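PDB 3MEB: aspartate aminotransferase from Giardia lamblia, which probably catalyses the reversible, pyridoxal 5'-phosphate-dependent transfer of an amino group from L-aspartate to 2-oxoglutarate, giving oxaloacetate and L-glutamate. Local coordinates for residues Y149-T154 and L206-A211; I237-S242 and L270-F275; E407-Y412 and A434-D439. All blocks are in the same frame, centred on the assembly; numbering follows the deposited sequence.

Interaction 1 (Y149-T154 and L206-A211)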
ATOM      1  N   TYR A 149      18.962  15.317   5.144  1.00  3.73           N
ATOM      2  CA  TYR A 149      20.029  14.845   6.040  1.00  3.43           C
ATOM      3  C   TYR A 149      19.574  13.638   6.877  1.00  4.32           C
ATOM      4  O   TYR A 149      18.554  13.690   7.566  1.00  4.80           O
ATOM      5  CB  TYR A 149      20.467  15.976   6.991  1.00  3.18           C
ATOM      6  CG  TYR A 149      21.331  17.013   6.339  1.00  2.00           C
ATOM      7  CD1 TYR A 149      22.718  17.033   6.525  1.00  3.13           C
ATOM      8  CD2 TYR A 149      20.778  17.995   5.568  1.00  2.00           C
ATOM      9  CE1 TYR A 149      23.508  17.999   5.926  1.00  2.35           C
ATOM     10  CE2 TYR A 149      21.586  18.969   4.957  1.00  3.03           C
ATOM     11  CZ  TYR A 149      22.916  18.961   5.135  1.00  2.00           C
ATOM     12  OH  TYR A 149      23.652  19.940   4.501  1.00  3.68           O
ATOM     13  N   MET A 150      20.295  12.534   6.773  1.00  3.70           N
ATOM     14  CA  MET A 150      20.005  11.360   7.576  1.00  4.16           C
ATOM     15  C   MET A 150      20.967  11.300   8.743  1.00  2.70           C
ATOM     16  O   MET A 150      22.086  11.764   8.612  1.00  2.00           O
ATOM     17  CB  MET A 150      20.210  10.097   6.775  1.00  4.35           C
ATOM     18  CG  MET A 150      19.553  10.073   5.426  1.00  9.59           C
ATOM     19  SD  MET A 150      18.441   8.708   5.326  1.00 13.11           S
ATOM     20  CE  MET A 150      17.888   8.851   3.612  1.00 11.87           C
ATOM     21  N   PRO A 151      20.553  10.717   9.892  1.00  2.00           N
ATOM     22  CA  PRO A 151      21.581  10.415  10.892  1.00  2.00           C
ATOM     23  C   PRO A 151      22.605   9.409  10.312  1.00  3.06           C
ATOM     24  O   PRO A 151      22.238   8.591   9.418  1.00  2.19           O
ATOM     25  CB  PRO A 151      20.780   9.795  12.037  1.00  2.12           C
ATOM     26  CG  PRO A 151      19.518   9.269  11.366  1.00  2.00           C
ATOM     27  CD  PRO A 151      19.239  10.169  10.255  1.00  2.56           C
ATOM     28  N   SER A 152      23.868   9.480  10.763  1.00  2.95           N
ATOM     29  CA  SER A 152      24.939   8.659  10.175  1.00  4.09           C
ATOM     30  C   SER A 152      24.754   7.136  10.375  1.00  4.59           C
ATOM     31  O   SER A 152      25.347   6.326   9.642  1.00  3.44           O
ATOM     32  CB  SER A 152      26.324   9.113  10.648  1.00  4.56           C
ATOM     33  OG  SER A 152      26.413   9.130  12.064  1.00  4.95           O
ATOM     34  N   THR A 153      23.954   6.775  11.380  1.00  4.43           N
ATOM     35  CA  THR A 153      23.421   5.440  11.545  1.00  5.03           C
ATOM     36  C   THR A 153      21.909   5.583  11.573  1.00  3.55           C
ATOM     37  O   THR A 153      21.381   6.449  12.276  1.00  2.27           O
ATOM     38  CB  THR A 153      23.936   4.830  12.890  1.00  6.29           C
ATOM     39  OG1 THR A 153      25.343   4.600  12.760  1.00 10.93           O
ATOM     40  CG2 THR A 153      23.286   3.539  13.221  1.00  7.79           C
ATOM     41  N   THR A 154      21.214   4.746  10.791  1.00  3.14           N
ATOM     42  CA  THR A 154      19.756   4.821  10.641  1.00  3.12           C
ATOM     43  C   THR A 154      19.197   3.492  10.147  1.00  4.01           C
ATOM     44  O   THR A 154      19.935   2.550   9.872  1.00  3.15           O
ATOM     45  CB  THR A 154      19.368   5.970   9.693  1.00  2.89           C
ATOM     46  OG1 THR A 154      18.009   6.363   9.938  1.00  2.78           O
ATOM     47  CG2 THR A 154      19.570   5.606   8.194  1.00  2.00           C
ATOM     48  N   LEU A 206      16.022  14.142   8.950  1.00  3.17           N
ATOM     49  CA  LEU A 206      15.290  12.962   9.391  1.00  3.11           C
ATOM     50  C   LEU A 206      15.729  12.623  10.802  1.00  3.02           C
ATOM     51  O   LEU A 206      16.950  12.544  11.081  1.00  3.59           O
ATOM     52  CB  LEU A 206      15.583  11.781   8.448  1.00  3.03           C
ATOM     53  CG  LEU A 206      14.797  10.493   8.655  1.00  4.77           C
ATOM     54  CD1 LEU A 206      13.294  10.643   8.382  1.00  4.63           C
ATOM     55  CD2 LEU A 206      15.408   9.419   7.733  1.00  2.00           C
ATOM     56  N   PHE A 207      14.747  12.487  11.694  1.00  2.00           N
ATOM     57  CA  PHE A 207      14.986  12.191  13.100  1.00  2.00           C
ATOM     58  C   PHE A 207      14.152  11.009  13.459  1.00  2.00           C
ATOM     59  O   PHE A 207      13.017  10.881  12.994  1.00  2.90           O
ATOM     60  CB  PHE A 207      14.496  13.323  14.017  1.00  2.00           C
ATOM     61  CG  PHE A 207      15.320  14.560  13.964  1.00  2.00           C
ATOM     62  CD1 PHE A 207      16.656  14.543  14.359  1.00  2.05           C
ATOM     63  CD2 PHE A 207      14.768  15.750  13.521  1.00  2.00           C
ATOM     64  CE1 PHE A 207      17.436  15.729  14.284  1.00  2.49           C
ATOM     65  CE2 PHE A 207      15.506  16.912  13.469  1.00  2.00           C
ATOM     66  CZ  PHE A 207      16.845  16.906  13.845  1.00  2.31           C
ATOM     67  N   HIS A 208      14.688  10.136  14.272  1.00  2.28           N
ATOM     68  CA  HIS A 208      13.858   9.137  14.958  1.00  2.00           C
ATOM     69  C   HIS A 208      13.280   9.781  16.215  1.00  2.52           C
ATOM     70  O   HIS A 208      14.006  10.394  16.999  1.00  2.22           O
ATOM     71  CB  HIS A 208      14.701   7.926  15.332  1.00  2.04           C
ATOM     72  CG  HIS A 208      15.334   7.240  14.169  1.00  2.11           C
ATOM     73  ND1 HIS A 208      15.317   5.874  14.013  1.00  2.00           N
ATOM     74  CD2 HIS A 208      16.080   7.724  13.140  1.00  5.34           C
ATOM     75  CE1 HIS A 208      15.988   5.546  12.922  1.00  5.32           C
ATOM     76  NE2 HIS A 208      16.480   6.650  12.380  1.00  3.22           N
ATOM     77  N   ALA A 209      11.978   9.639  16.427  1.00  3.22           N
ATOM     78  CA  ALA A 209      11.291  10.311  17.535  1.00  3.94           C
ATOM     79  C   ALA A 209      11.766   9.796  18.900  1.00  3.95           C
ATOM     80  O   ALA A 209      11.931  10.573  19.863  1.00  4.25           O
ATOM     81  CB  ALA A 209       9.768  10.107  17.387  1.00  4.15           C
ATOM     82  N   CYS A 210      11.997   8.487  18.961  1.00  2.88           N
ATOM     83  CA  CYS A 210      12.505   7.793  20.140  1.00  3.12           C
ATOM     84  C   CYS A 210      12.907   6.396  19.709  1.00  3.27           C
ATOM     85  O   CYS A 210      12.515   5.981  18.652  1.00  2.00           O
ATOM     86  CB  CYS A 210      11.449   7.707  21.251  1.00  3.53           C
ATOM     87  SG  CYS A 210       9.949   6.757  20.969  1.00  7.23           S
ATOM     88  N   ALA A 211      13.655   5.678  20.542  1.00  3.66           N
ATOM     89  CA  ALA A 211      14.089   4.302  20.235  1.00  2.66           C
ATOM     90  C   ALA A 211      14.771   4.233  18.862  1.00  2.80           C
ATOM     91  O   ALA A 211      14.408   3.434  18.022  1.00  2.00           O
ATOM     92  CB  ALA A 211      12.886   3.306  20.355  1.00  2.08           C
TER
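Tyr149 and Leu206 supply the one backbone hydrogen bond between 149-154 and 206-211: Leu206 N donates to Tyr149 O at 2.9 Å with a nearly straight N-H...O angle of 172°. The ladder is carried back toward the strand starts by the pairing of Tyr149 with Ile204. Beyond Leu206 the chains spread apart, and Leu206 O turns instead to the hydroxyl of Tyr176, with Pro151 CD packed 3.4 Å from the same Leu206 O.

The second polar link is made by side chains. Thr154 OG1 lies at the edge of the His208 imidazole, in its plane, 2.9 Å from NE2; either partner could be the donor. With OG1 set anti to the backbone N (chi1 -158°), the threonine turns its hydroxyl across the gap to the ring. OG1 also hydrogen-bonds His158 ND1, so one hydroxyl joins two histidines.

Strands 148-151 and 204-208 are parallel neighbours in the mixed seven-stranded sheet of the large domain of fold-type I aminotransferases, and the contact sits at their C-terminal ends, where the cofactor site of this fold lies. The His208 side chain comes within about 4 Å of pyridoxal-5'-phosphate and of the side chain of Asn213, a cofactor-binding residue.

Apolar contacts accompany the two polar links. Met150 and Leu206 lie side by side and point the same way, SD resting 3.9 Å from Leu206 CD2, on the side of the sheet where helix 157-166 supplies His158 against both. Pro151 reaches over with two ring atoms: CD stands 4.4 Å from Leu206 CB, while CG approaches His208 NE2 obliquely at 4.1 Å, the proline and histidine side chains crossing at about a right angle.

Interaction 2 (I237-S242 and L270-F275). With SO4 (sulfate ion), chain E.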
ATOM      1  N   ILE A 237      13.413  21.890   8.440  1.00  4.37           N
ATOM      2  CA  ILE A 237      12.248  21.042   8.591  1.00  4.51           C
ATOM      3  C   ILE A 237      12.690  19.751   9.304  1.00  4.34           C
ATOM      4  O   ILE A 237      13.714  19.163   8.953  1.00  5.09           O
ATOM      5  CB  ILE A 237      11.609  20.722   7.221  1.00  4.40           C
ATOM      6  CG1 ILE A 237      11.155  21.998   6.488  1.00  6.97           C
ATOM      7  CG2 ILE A 237      10.413  19.795   7.401  1.00  4.53           C
ATOM      8  CD1 ILE A 237      12.268  22.699   5.698  1.00  7.06           C
ATOM      9  N   ALA A 238      11.928  19.323  10.301  1.00  3.35           N
ATOM     10  CA  ALA A 238      12.193  18.071  10.988  1.00  3.72           C
ATOM     11  C   ALA A 238      11.247  17.023  10.435  1.00  3.51           C
ATOM     12  O   ALA A 238      10.030  17.238  10.433  1.00  5.17           O
ATOM     13  CB  ALA A 238      12.000  18.223  12.521  1.00  3.18           C
ATOM     14  N   PHE A 239      11.799  15.911   9.946  1.00  2.48           N
ATOM     15  CA  PHE A 239      11.007  14.788   9.514  1.00  2.54           C
ATOM     16  C   PHE A 239      11.190  13.708  10.591  1.00  3.13           C
ATOM     17  O   PHE A 239      12.262  13.125  10.705  1.00  2.41           O
ATOM     18  CB  PHE A 239      11.473  14.271   8.163  1.00  2.48           C
ATOM     19  CG  PHE A 239      10.433  13.381   7.451  1.00  2.70           C
ATOM     20  CD1 PHE A 239       9.994  13.687   6.181  1.00  3.92           C
ATOM     21  CD2 PHE A 239       9.888  12.274   8.075  1.00  3.57           C
ATOM     22  CE1 PHE A 239       9.084  12.887   5.547  1.00  3.91           C
ATOM     23  CE2 PHE A 239       8.953  11.491   7.445  1.00  4.94           C
ATOM     24  CZ  PHE A 239       8.537  11.812   6.195  1.00  2.79           C
ATOM     25  N   PHE A 240      10.146  13.450  11.357  1.00  2.71           N
ATOM     26  CA  PHE A 240      10.185  12.446  12.401  1.00  2.83           C
ATOM     27  C   PHE A 240       9.686  11.116  11.867  1.00  3.61           C
ATOM     28  O   PHE A 240       8.591  11.046  11.267  1.00  2.77           O
ATOM     29  CB  PHE A 240       9.335  12.896  13.583  1.00  4.21           C
ATOM     30  CG  PHE A 240       9.981  13.951  14.450  1.00  3.48           C
ATOM     31  CD1 PHE A 240      10.950  13.595  15.404  1.00  6.21           C
ATOM     32  CD2 PHE A 240       9.613  15.272  14.344  1.00  5.65           C
ATOM     33  CE1 PHE A 240      11.526  14.544  16.235  1.00  4.12           C
ATOM     34  CE2 PHE A 240      10.192  16.243  15.151  1.00  2.00           C
ATOM     35  CZ  PHE A 240      11.153  15.875  16.107  1.00  6.20           C
ATOM     36  N   ASP A 241      10.494  10.068  12.076  1.00  3.54           N
ATOM     37  CA  ASP A 241      10.061   8.680  11.937  1.00  3.49           C
ATOM     38  C   ASP A 241       9.694   8.195  13.323  1.00  4.26           C
ATOM     39  O   ASP A 241      10.536   8.175  14.230  1.00  2.96           O
ATOM     40  CB  ASP A 241      11.183   7.820  11.350  1.00  3.67           C
ATOM     41  CG  ASP A 241      10.776   6.371  11.093  1.00  4.88           C
ATOM     42  OD1 ASP A 241       9.841   5.850  11.761  1.00 10.35           O
ATOM     43  OD2 ASP A 241      11.447   5.708  10.253  1.00  3.84           O
ATOM     44  N   SER A 242       8.436   7.809  13.499  1.00  4.79           N
ATOM     45  CA  SER A 242       7.945   7.474  14.817  1.00  6.83           C
ATOM     46  C   SER A 242       7.201   6.152  14.808  1.00  7.41           C
ATOM     47  O   SER A 242       6.003   6.091  14.520  1.00  8.47           O
ATOM     48  CB  SER A 242       7.019   8.558  15.343  1.00  7.67           C
ATOM     49  OG  SER A 242       6.496   8.124  16.584  1.00  8.26           O
ATOM     50  N   LEU A 270       7.269  17.035   9.657  1.00  2.00           N
ATOM     51  CA  LEU A 270       6.495  15.893   9.241  1.00  2.00           C
ATOM     52  C   LEU A 270       6.686  14.759  10.272  1.00  2.00           C
ATOM     53  O   LEU A 270       7.720  14.687  10.976  1.00  2.00           O
ATOM     54  CB  LEU A 270       6.910  15.424   7.840  1.00  2.00           C
ATOM     55  CG  LEU A 270       6.465  16.303   6.642  1.00  2.04           C
ATOM     56  CD1 LEU A 270       7.283  17.525   6.463  1.00  3.87           C
ATOM     57  CD2 LEU A 270       6.567  15.472   5.365  1.00  2.95           C
ATOM     58  N   VAL A 271       5.682  13.899  10.366  1.00  2.00           N
ATOM     59  CA  VAL A 271       5.745  12.692  11.204  1.00  2.00           C
ATOM     60  C   VAL A 271       5.213  11.524  10.371  1.00  2.00           C
ATOM     61  O   VAL A 271       4.062  11.567   9.865  1.00  2.00           O
ATOM     62  CB  VAL A 271       4.909  12.813  12.480  1.00  2.00           C
ATOM     63  CG1 VAL A 271       4.997  11.571  13.320  1.00  2.00           C
ATOM     64  CG2 VAL A 271       5.326  14.086  13.336  1.00  2.00           C
ATOM     65  N   ALA A 272       6.044  10.491  10.235  1.00  2.00           N
ATOM     66  CA  ALA A 272       5.637   9.218   9.654  1.00  2.00           C
ATOM     67  C   ALA A 272       5.361   8.287  10.827  1.00  2.00           C
ATOM     68  O   ALA A 272       6.283   7.904  11.568  1.00  2.00           O
ATOM     69  CB  ALA A 272       6.709   8.666   8.791  1.00  2.00           C
ATOM     70  N   GLN A 273       4.100   7.984  11.042  1.00  2.00           N
ATOM     71  CA  GLN A 273       3.640   7.338  12.290  1.00  2.00           C
ATOM     72  C   GLN A 273       3.185   5.910  12.024  1.00  2.00           C
ATOM     73  O   GLN A 273       2.216   5.712  11.290  1.00  4.36           O
ATOM     74  CB  GLN A 273       2.518   8.183  12.886  1.00  2.00           C
ATOM     75  CG  GLN A 273       1.835   7.563  14.145  1.00  2.65           C
ATOM     76  CD  GLN A 273       0.627   8.360  14.606  1.00  2.00           C
ATOM     77  OE1 GLN A 273      -0.032   9.034  13.808  1.00  3.87           O
ATOM     78  NE2 GLN A 273       0.306   8.253  15.881  1.00  2.00           N
ATOM     79  N   SER A 274       3.892   4.926  12.565  1.00  2.00           N
ATOM     80  CA  SER A 274       3.570   3.486  12.375  1.00  2.00           C
ATOM     81  C   SER A 274       2.834   2.904  13.574  1.00  2.00           C
ATOM     82  O   SER A 274       3.173   3.218  14.726  1.00  2.00           O
ATOM     83  CB  SER A 274       4.871   2.695  12.150  1.00  2.00           C
ATOM     84  OG  SER A 274       4.722   1.285  12.385  1.00  2.49           O
ATOM     85  N   PHE A 275       1.820   2.092  13.300  1.00  2.00           N
ATOM     86  CA  PHE A 275       1.136   1.293  14.328  1.00  2.00           C
ATOM     87  C   PHE A 275       1.487  -0.213  14.219  1.00  2.00           C
ATOM     88  O   PHE A 275       0.843  -1.071  14.825  1.00  2.00           O
ATOM     89  CB  PHE A 275      -0.374   1.528  14.244  1.00  2.00           C
ATOM     90  CG  PHE A 275      -0.782   2.989  14.392  1.00  2.00           C
ATOM     91  CD1 PHE A 275      -0.356   3.720  15.482  1.00  2.09           C
ATOM     92  CD2 PHE A 275      -1.567   3.631  13.424  1.00  2.03           C
ATOM     93  CE1 PHE A 275      -0.716   5.097  15.632  1.00  2.00           C
ATOM     94  CE2 PHE A 275      -1.924   4.987  13.547  1.00  2.00           C
ATOM     95  CZ  PHE A 275      -1.505   5.715  14.675  1.00  2.00           C
TER
HETATM   96  S   SO4 E 500       6.438  -0.449   9.005  0.75 12.73           S
HETATM   97  O1  SO4 E 500       6.188   0.725   9.807  0.75 12.76           O
HETATM   98  O2  SO4 E 500       7.766  -0.907   9.339  0.75 14.33           O
HETATM   99  O3  SO4 E 500       5.510  -1.522   9.357  0.75 11.53           O
HETATM  100  O4  SO4 E 500       6.416  -0.117   7.594  0.75  8.92           O
HETATM  101  O   HOH W   1       7.094   5.098  11.345  1.00 10.72           O
HETATM  102  O   HOH W   2       3.801   5.064  16.588  1.00 11.91           O
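Ala238 O accepts Leu270 N at 2.9 Å and opens an unbroken parallel ladder between strands 237-242 and 269-274. Phe240 N then donates to Leu270 O, the shortest rung at 2.7 Å although its donor is tilted 33° from the carbonyl plane. Ala272 N to Phe240 O and Ser242 N to Ala272 O follow, and Ser274 N to Ser242 O closes the series at 3.1 Å. The other edge of 237-242 is paired with strand 204-208, so this strand is held on both sides at the centre of the sheet.

Two carbonyls gain a second donor from water. One water bridges Ala272 O and Asp241 OD1, at 2.9 Å from each; another donates to Ser242 O and Ser274 O. The remaining carboxylate oxygen, Asp241 OD2, is bonded to His158 NE2, and Gln273 uses OE1 for His290 NE2.

On the face carrying Phe239, Leu270 and Ala272, the phenyl ring takes Leu270 CB over its centre in a CH-pi contact, 4.0 Å from the centroid, while Ala272 CB sits at its edge. Phe239 CG lies anti to the backbone N (chi1 -162°), which swings the ring across to the neighbouring strand. Helix 127-142 covers this face. The opposite face, with Phe240 and Val271, is packed against helix 257-264.

Asp241 and Ser274 belong to the pyridoxal-5'-phosphate pocket. Ser274 OG accepts Ser276 N and lies 3.0 Å from O1 of a sulfate probably from the crystallisation liquor, an unsettled bond since its proton has another acceptor. Ser127, Thr129, Ser276 and Arg285 also hydrogen-bond the anion, as does Tyr90 of the second subunit. With five backbone bonds between the strands and Asp241 gripped by water and histidine, the contact places polar groups of the cofactor pocket at the strand ends.

Interaction 3 (E407-Y412 and A434-D439)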
ATOM      1  N   GLU A 407      24.981 -20.346  12.185  1.00  7.73           N
ATOM      2  CA  GLU A 407      25.369 -21.705  11.686  1.00  9.04           C
ATOM      3  C   GLU A 407      25.492 -22.744  12.794  1.00  8.66           C
ATOM      4  O   GLU A 407      25.049 -23.880  12.636  1.00  9.07           O
ATOM      5  CB  GLU A 407      26.732 -21.744  10.946  1.00  9.53           C
ATOM      6  CG  GLU A 407      27.048 -20.721   9.862  1.00 12.65           C
ATOM      7  CD  GLU A 407      26.076 -20.735   8.717  1.00 18.28           C
ATOM      8  OE1 GLU A 407      25.222 -21.650   8.668  1.00 22.41           O
ATOM      9  OE2 GLU A 407      26.169 -19.820   7.856  1.00 22.23           O
ATOM     10  N   LYS A 408      26.177 -22.369  13.870  1.00  8.44           N
ATOM     11  CA  LYS A 408      26.460 -23.287  14.973  1.00  8.41           C
ATOM     12  C   LYS A 408      25.353 -23.326  16.030  1.00  8.61           C
ATOM     13  O   LYS A 408      25.166 -24.366  16.640  1.00  9.36           O
ATOM     14  CB  LYS A 408      27.781 -22.920  15.643  1.00  7.71           C
ATOM     15  N   TRP A 409      24.637 -22.218  16.269  1.00  7.80           N
ATOM     16  CA  TRP A 409      23.628 -22.178  17.360  1.00  7.98           C
ATOM     17  C   TRP A 409      22.164 -21.891  16.952  1.00  7.84           C
ATOM     18  O   TRP A 409      21.256 -21.843  17.814  1.00  8.20           O
ATOM     19  CB  TRP A 409      24.072 -21.163  18.416  1.00  8.43           C
ATOM     20  CG  TRP A 409      25.331 -21.553  19.100  1.00  8.04           C
ATOM     21  CD1 TRP A 409      26.597 -21.311  18.676  1.00  8.76           C
ATOM     22  CD2 TRP A 409      25.448 -22.282  20.330  1.00  7.90           C
ATOM     23  NE1 TRP A 409      27.503 -21.833  19.565  1.00  9.44           N
ATOM     24  CE2 TRP A 409      26.821 -22.430  20.594  1.00  8.86           C
ATOM     25  CE3 TRP A 409      24.524 -22.818  21.231  1.00  8.09           C
ATOM     26  CZ2 TRP A 409      27.299 -23.106  21.725  1.00  9.27           C
ATOM     27  CZ3 TRP A 409      24.994 -23.480  22.356  1.00  8.92           C
ATOM     28  CH2 TRP A 409      26.372 -23.630  22.587  1.00  9.36           C
ATOM     29  N   SER A 410      21.936 -21.702  15.652  1.00  6.91           N
ATOM     30  CA  SER A 410      20.635 -21.327  15.094  1.00  6.35           C
ATOM     31  C   SER A 410      20.009 -20.117  15.809  1.00  5.70           C
ATOM     32  O   SER A 410      18.817 -20.081  16.062  1.00  4.15           O
ATOM     33  CB  SER A 410      19.685 -22.539  15.068  1.00  6.76           C
ATOM     34  OG  SER A 410      20.114 -23.557  14.135  1.00  6.60           O
ATOM     35  N   ILE A 411      20.847 -19.134  16.127  1.00  5.31           N
ATOM     36  CA  ILE A 411      20.391 -17.857  16.662  1.00  5.49           C
ATOM     37  C   ILE A 411      20.508 -16.793  15.566  1.00  5.42           C
ATOM     38  O   ILE A 411      21.589 -16.601  15.006  1.00  5.30           O
ATOM     39  CB  ILE A 411      21.233 -17.466  17.882  1.00  5.23           C
ATOM     40  CG1 ILE A 411      21.055 -18.502  19.001  1.00  5.15           C
ATOM     41  CG2 ILE A 411      20.835 -16.110  18.391  1.00  6.40           C
ATOM     42  CD1 ILE A 411      21.998 -18.303  20.180  1.00  4.06           C
ATOM     43  N   TYR A 412      19.395 -16.112  15.260  1.00  5.74           N
ATOM     44  CA  TYR A 412      19.314 -15.174  14.123  1.00  4.74           C
ATOM     45  C   TYR A 412      19.326 -13.708  14.579  1.00  4.96           C
ATOM     46  O   TYR A 412      18.384 -13.228  15.207  1.00  3.53           O
ATOM     47  CB  TYR A 412      18.070 -15.507  13.273  1.00  5.63           C
ATOM     48  CG  TYR A 412      18.212 -16.856  12.610  1.00  4.93           C
ATOM     49  CD1 TYR A 412      18.805 -16.978  11.374  1.00  5.61           C
ATOM     50  CD2 TYR A 412      17.842 -18.016  13.266  1.00  5.99           C
ATOM     51  CE1 TYR A 412      18.973 -18.207  10.775  1.00  6.83           C
ATOM     52  CE2 TYR A 412      18.015 -19.253  12.688  1.00  5.46           C
ATOM     53  CZ  TYR A 412      18.583 -19.347  11.433  1.00  6.81           C
ATOM     54  OH  TYR A 412      18.784 -20.591  10.836  1.00  4.88           O
ATOM     55  N   ALA A 434      23.042 -16.670  25.797  1.00  7.03           N
ATOM     56  CA  ALA A 434      24.291 -16.264  26.454  1.00  7.43           C
ATOM     57  C   ALA A 434      25.453 -17.308  26.290  1.00  7.08           C
ATOM     58  O   ALA A 434      26.576 -16.940  25.942  1.00  6.53           O
ATOM     59  CB  ALA A 434      24.023 -15.952  27.909  1.00  7.01           C
ATOM     60  N   GLU A 435      25.163 -18.589  26.519  1.00  6.79           N
ATOM     61  CA  GLU A 435      26.129 -19.676  26.217  1.00  6.48           C
ATOM     62  C   GLU A 435      26.661 -19.614  24.789  1.00  5.42           C
ATOM     63  O   GLU A 435      27.849 -19.827  24.549  1.00  5.63           O
ATOM     64  CB  GLU A 435      25.477 -21.048  26.420  1.00  6.67           C
ATOM     65  CG  GLU A 435      26.423 -22.188  26.214  1.00  8.59           C
ATOM     66  CD  GLU A 435      25.781 -23.532  26.478  1.00 11.21           C
ATOM     67  OE1 GLU A 435      24.541 -23.594  26.639  1.00 14.49           O
ATOM     68  OE2 GLU A 435      26.524 -24.529  26.520  1.00 14.66           O
ATOM     69  N   ALA A 436      25.779 -19.325  23.841  1.00  4.48           N
ATOM     70  CA  ALA A 436      26.171 -19.218  22.448  1.00  4.42           C
ATOM     71  C   ALA A 436      27.066 -18.024  22.211  1.00  4.18           C
ATOM     72  O   ALA A 436      28.044 -18.120  21.493  1.00  4.52           O
ATOM     73  CB  ALA A 436      24.925 -19.156  21.519  1.00  3.38           C
ATOM     74  N   ILE A 437      26.718 -16.886  22.796  1.00  4.43           N
ATOM     75  CA  ILE A 437      27.515 -15.671  22.639  1.00  4.12           C
ATOM     76  C   ILE A 437      28.914 -15.876  23.266  1.00  4.14           C
ATOM     77  O   ILE A 437      29.944 -15.437  22.710  1.00  3.37           O
ATOM     78  CB  ILE A 437      26.773 -14.446  23.253  1.00  3.89           C
ATOM     79  CG1 ILE A 437      25.540 -14.099  22.379  1.00  4.13           C
ATOM     80  CG2 ILE A 437      27.710 -13.268  23.355  1.00  4.25           C
ATOM     81  CD1 ILE A 437      24.620 -13.052  22.946  1.00  2.41           C
ATOM     82  N   HIS A 438      28.944 -16.585  24.388  1.00  4.33           N
ATOM     83  CA  HIS A 438      30.201 -16.871  25.069  1.00  4.95           C
ATOM     84  C   HIS A 438      31.115 -17.720  24.199  1.00  5.29           C
ATOM     85  O   HIS A 438      32.310 -17.447  24.076  1.00  5.69           O
ATOM     86  CB  HIS A 438      29.926 -17.542  26.407  1.00  5.87           C
ATOM     87  CG  HIS A 438      31.147 -17.767  27.232  1.00  7.05           C
ATOM     88  ND1 HIS A 438      31.603 -16.846  28.145  1.00 10.77           N
ATOM     89  CD2 HIS A 438      32.014 -18.808  27.278  1.00  9.28           C
ATOM     90  CE1 HIS A 438      32.695 -17.312  28.731  1.00 10.16           C
ATOM     91  NE2 HIS A 438      32.970 -18.498  28.218  1.00  9.23           N
ATOM     92  N   ASP A 439      30.514 -18.702  23.542  1.00  5.76           N
ATOM     93  CA  ASP A 439      31.211 -19.605  22.656  1.00  6.26           C
ATOM     94  C   ASP A 439      31.768 -18.835  21.462  1.00  6.62           C
ATOM     95  O   ASP A 439      32.957 -18.945  21.165  1.00  7.17           O
ATOM     96  CB  ASP A 439      30.259 -20.702  22.195  1.00  6.41           C
ATOM     97  CG  ASP A 439      30.932 -21.708  21.312  1.00  7.40           C
ATOM     98  OD1 ASP A 439      32.080 -22.054  21.634  1.00  7.28           O
ATOM     99  OD2 ASP A 439      30.312 -22.132  20.306  1.00  6.15           O
TER
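Trp409 lays its indole over the methyl of Ala436, the central apolar contact between the end of helix 399-409 and helix 430-443. Ala436 CB stands 3.6 Å from the centroid of the five-membered ring, a CH-pi contact over one face. The same methyl also meets Ile411 CD1 at 3.3 Å, closer than ordinary van der Waals contact, roughly at right angles to its approach to the indole. At the six-membered ring, Trp409 CH2 meets Glu435 CG obliquely at 3.9 Å, the two side chains crossing at about a right angle.

The polar link is a single hydrogen bond: Trp409 NE1 donates to Asp439 OD2 at 2.9 Å, bent to 148°. OD2 lies in the indole plane and uses its anti lone pair, with the carboxylate turned 69° from the ring. OD2 also accepts Tyr404 OH, and OD1 forms a salt bridge with Lys443.

Ser410, the first residue to leave the helical conformation, has positive phi and leads into strand 411-413. Ala436 over the face and Asp439 at the edge would restrict both the position and the rotation of the indole, which Tyr432 also meets edge-to-face, tying this helix-to-strand turn to the C-terminal helix.

Overall arrangement
Interactions 1 and 2 are buried neighbours in one sheet, their centres 10 Å apart. Strands 204-208 and 237-242 adjoin, and Phe207 joins them through probable backbone hydrogen bonds, N to Phe239 O and O to Asp241 N. His158 ties them again, bonding Thr154 of the first and Asp241 of the second. They differ in regularity: interaction 2 is a full ladder, whereas interaction 1 has one backbone bond and then opens out, with side chains bridging the gap. Interaction 3 shares no element with either; its nearest atoms are about 17 Å from interaction 1 and 20 Å from interaction 2. Partly buried and away from the cofactor, it depends on indole packing rather than strand pairing.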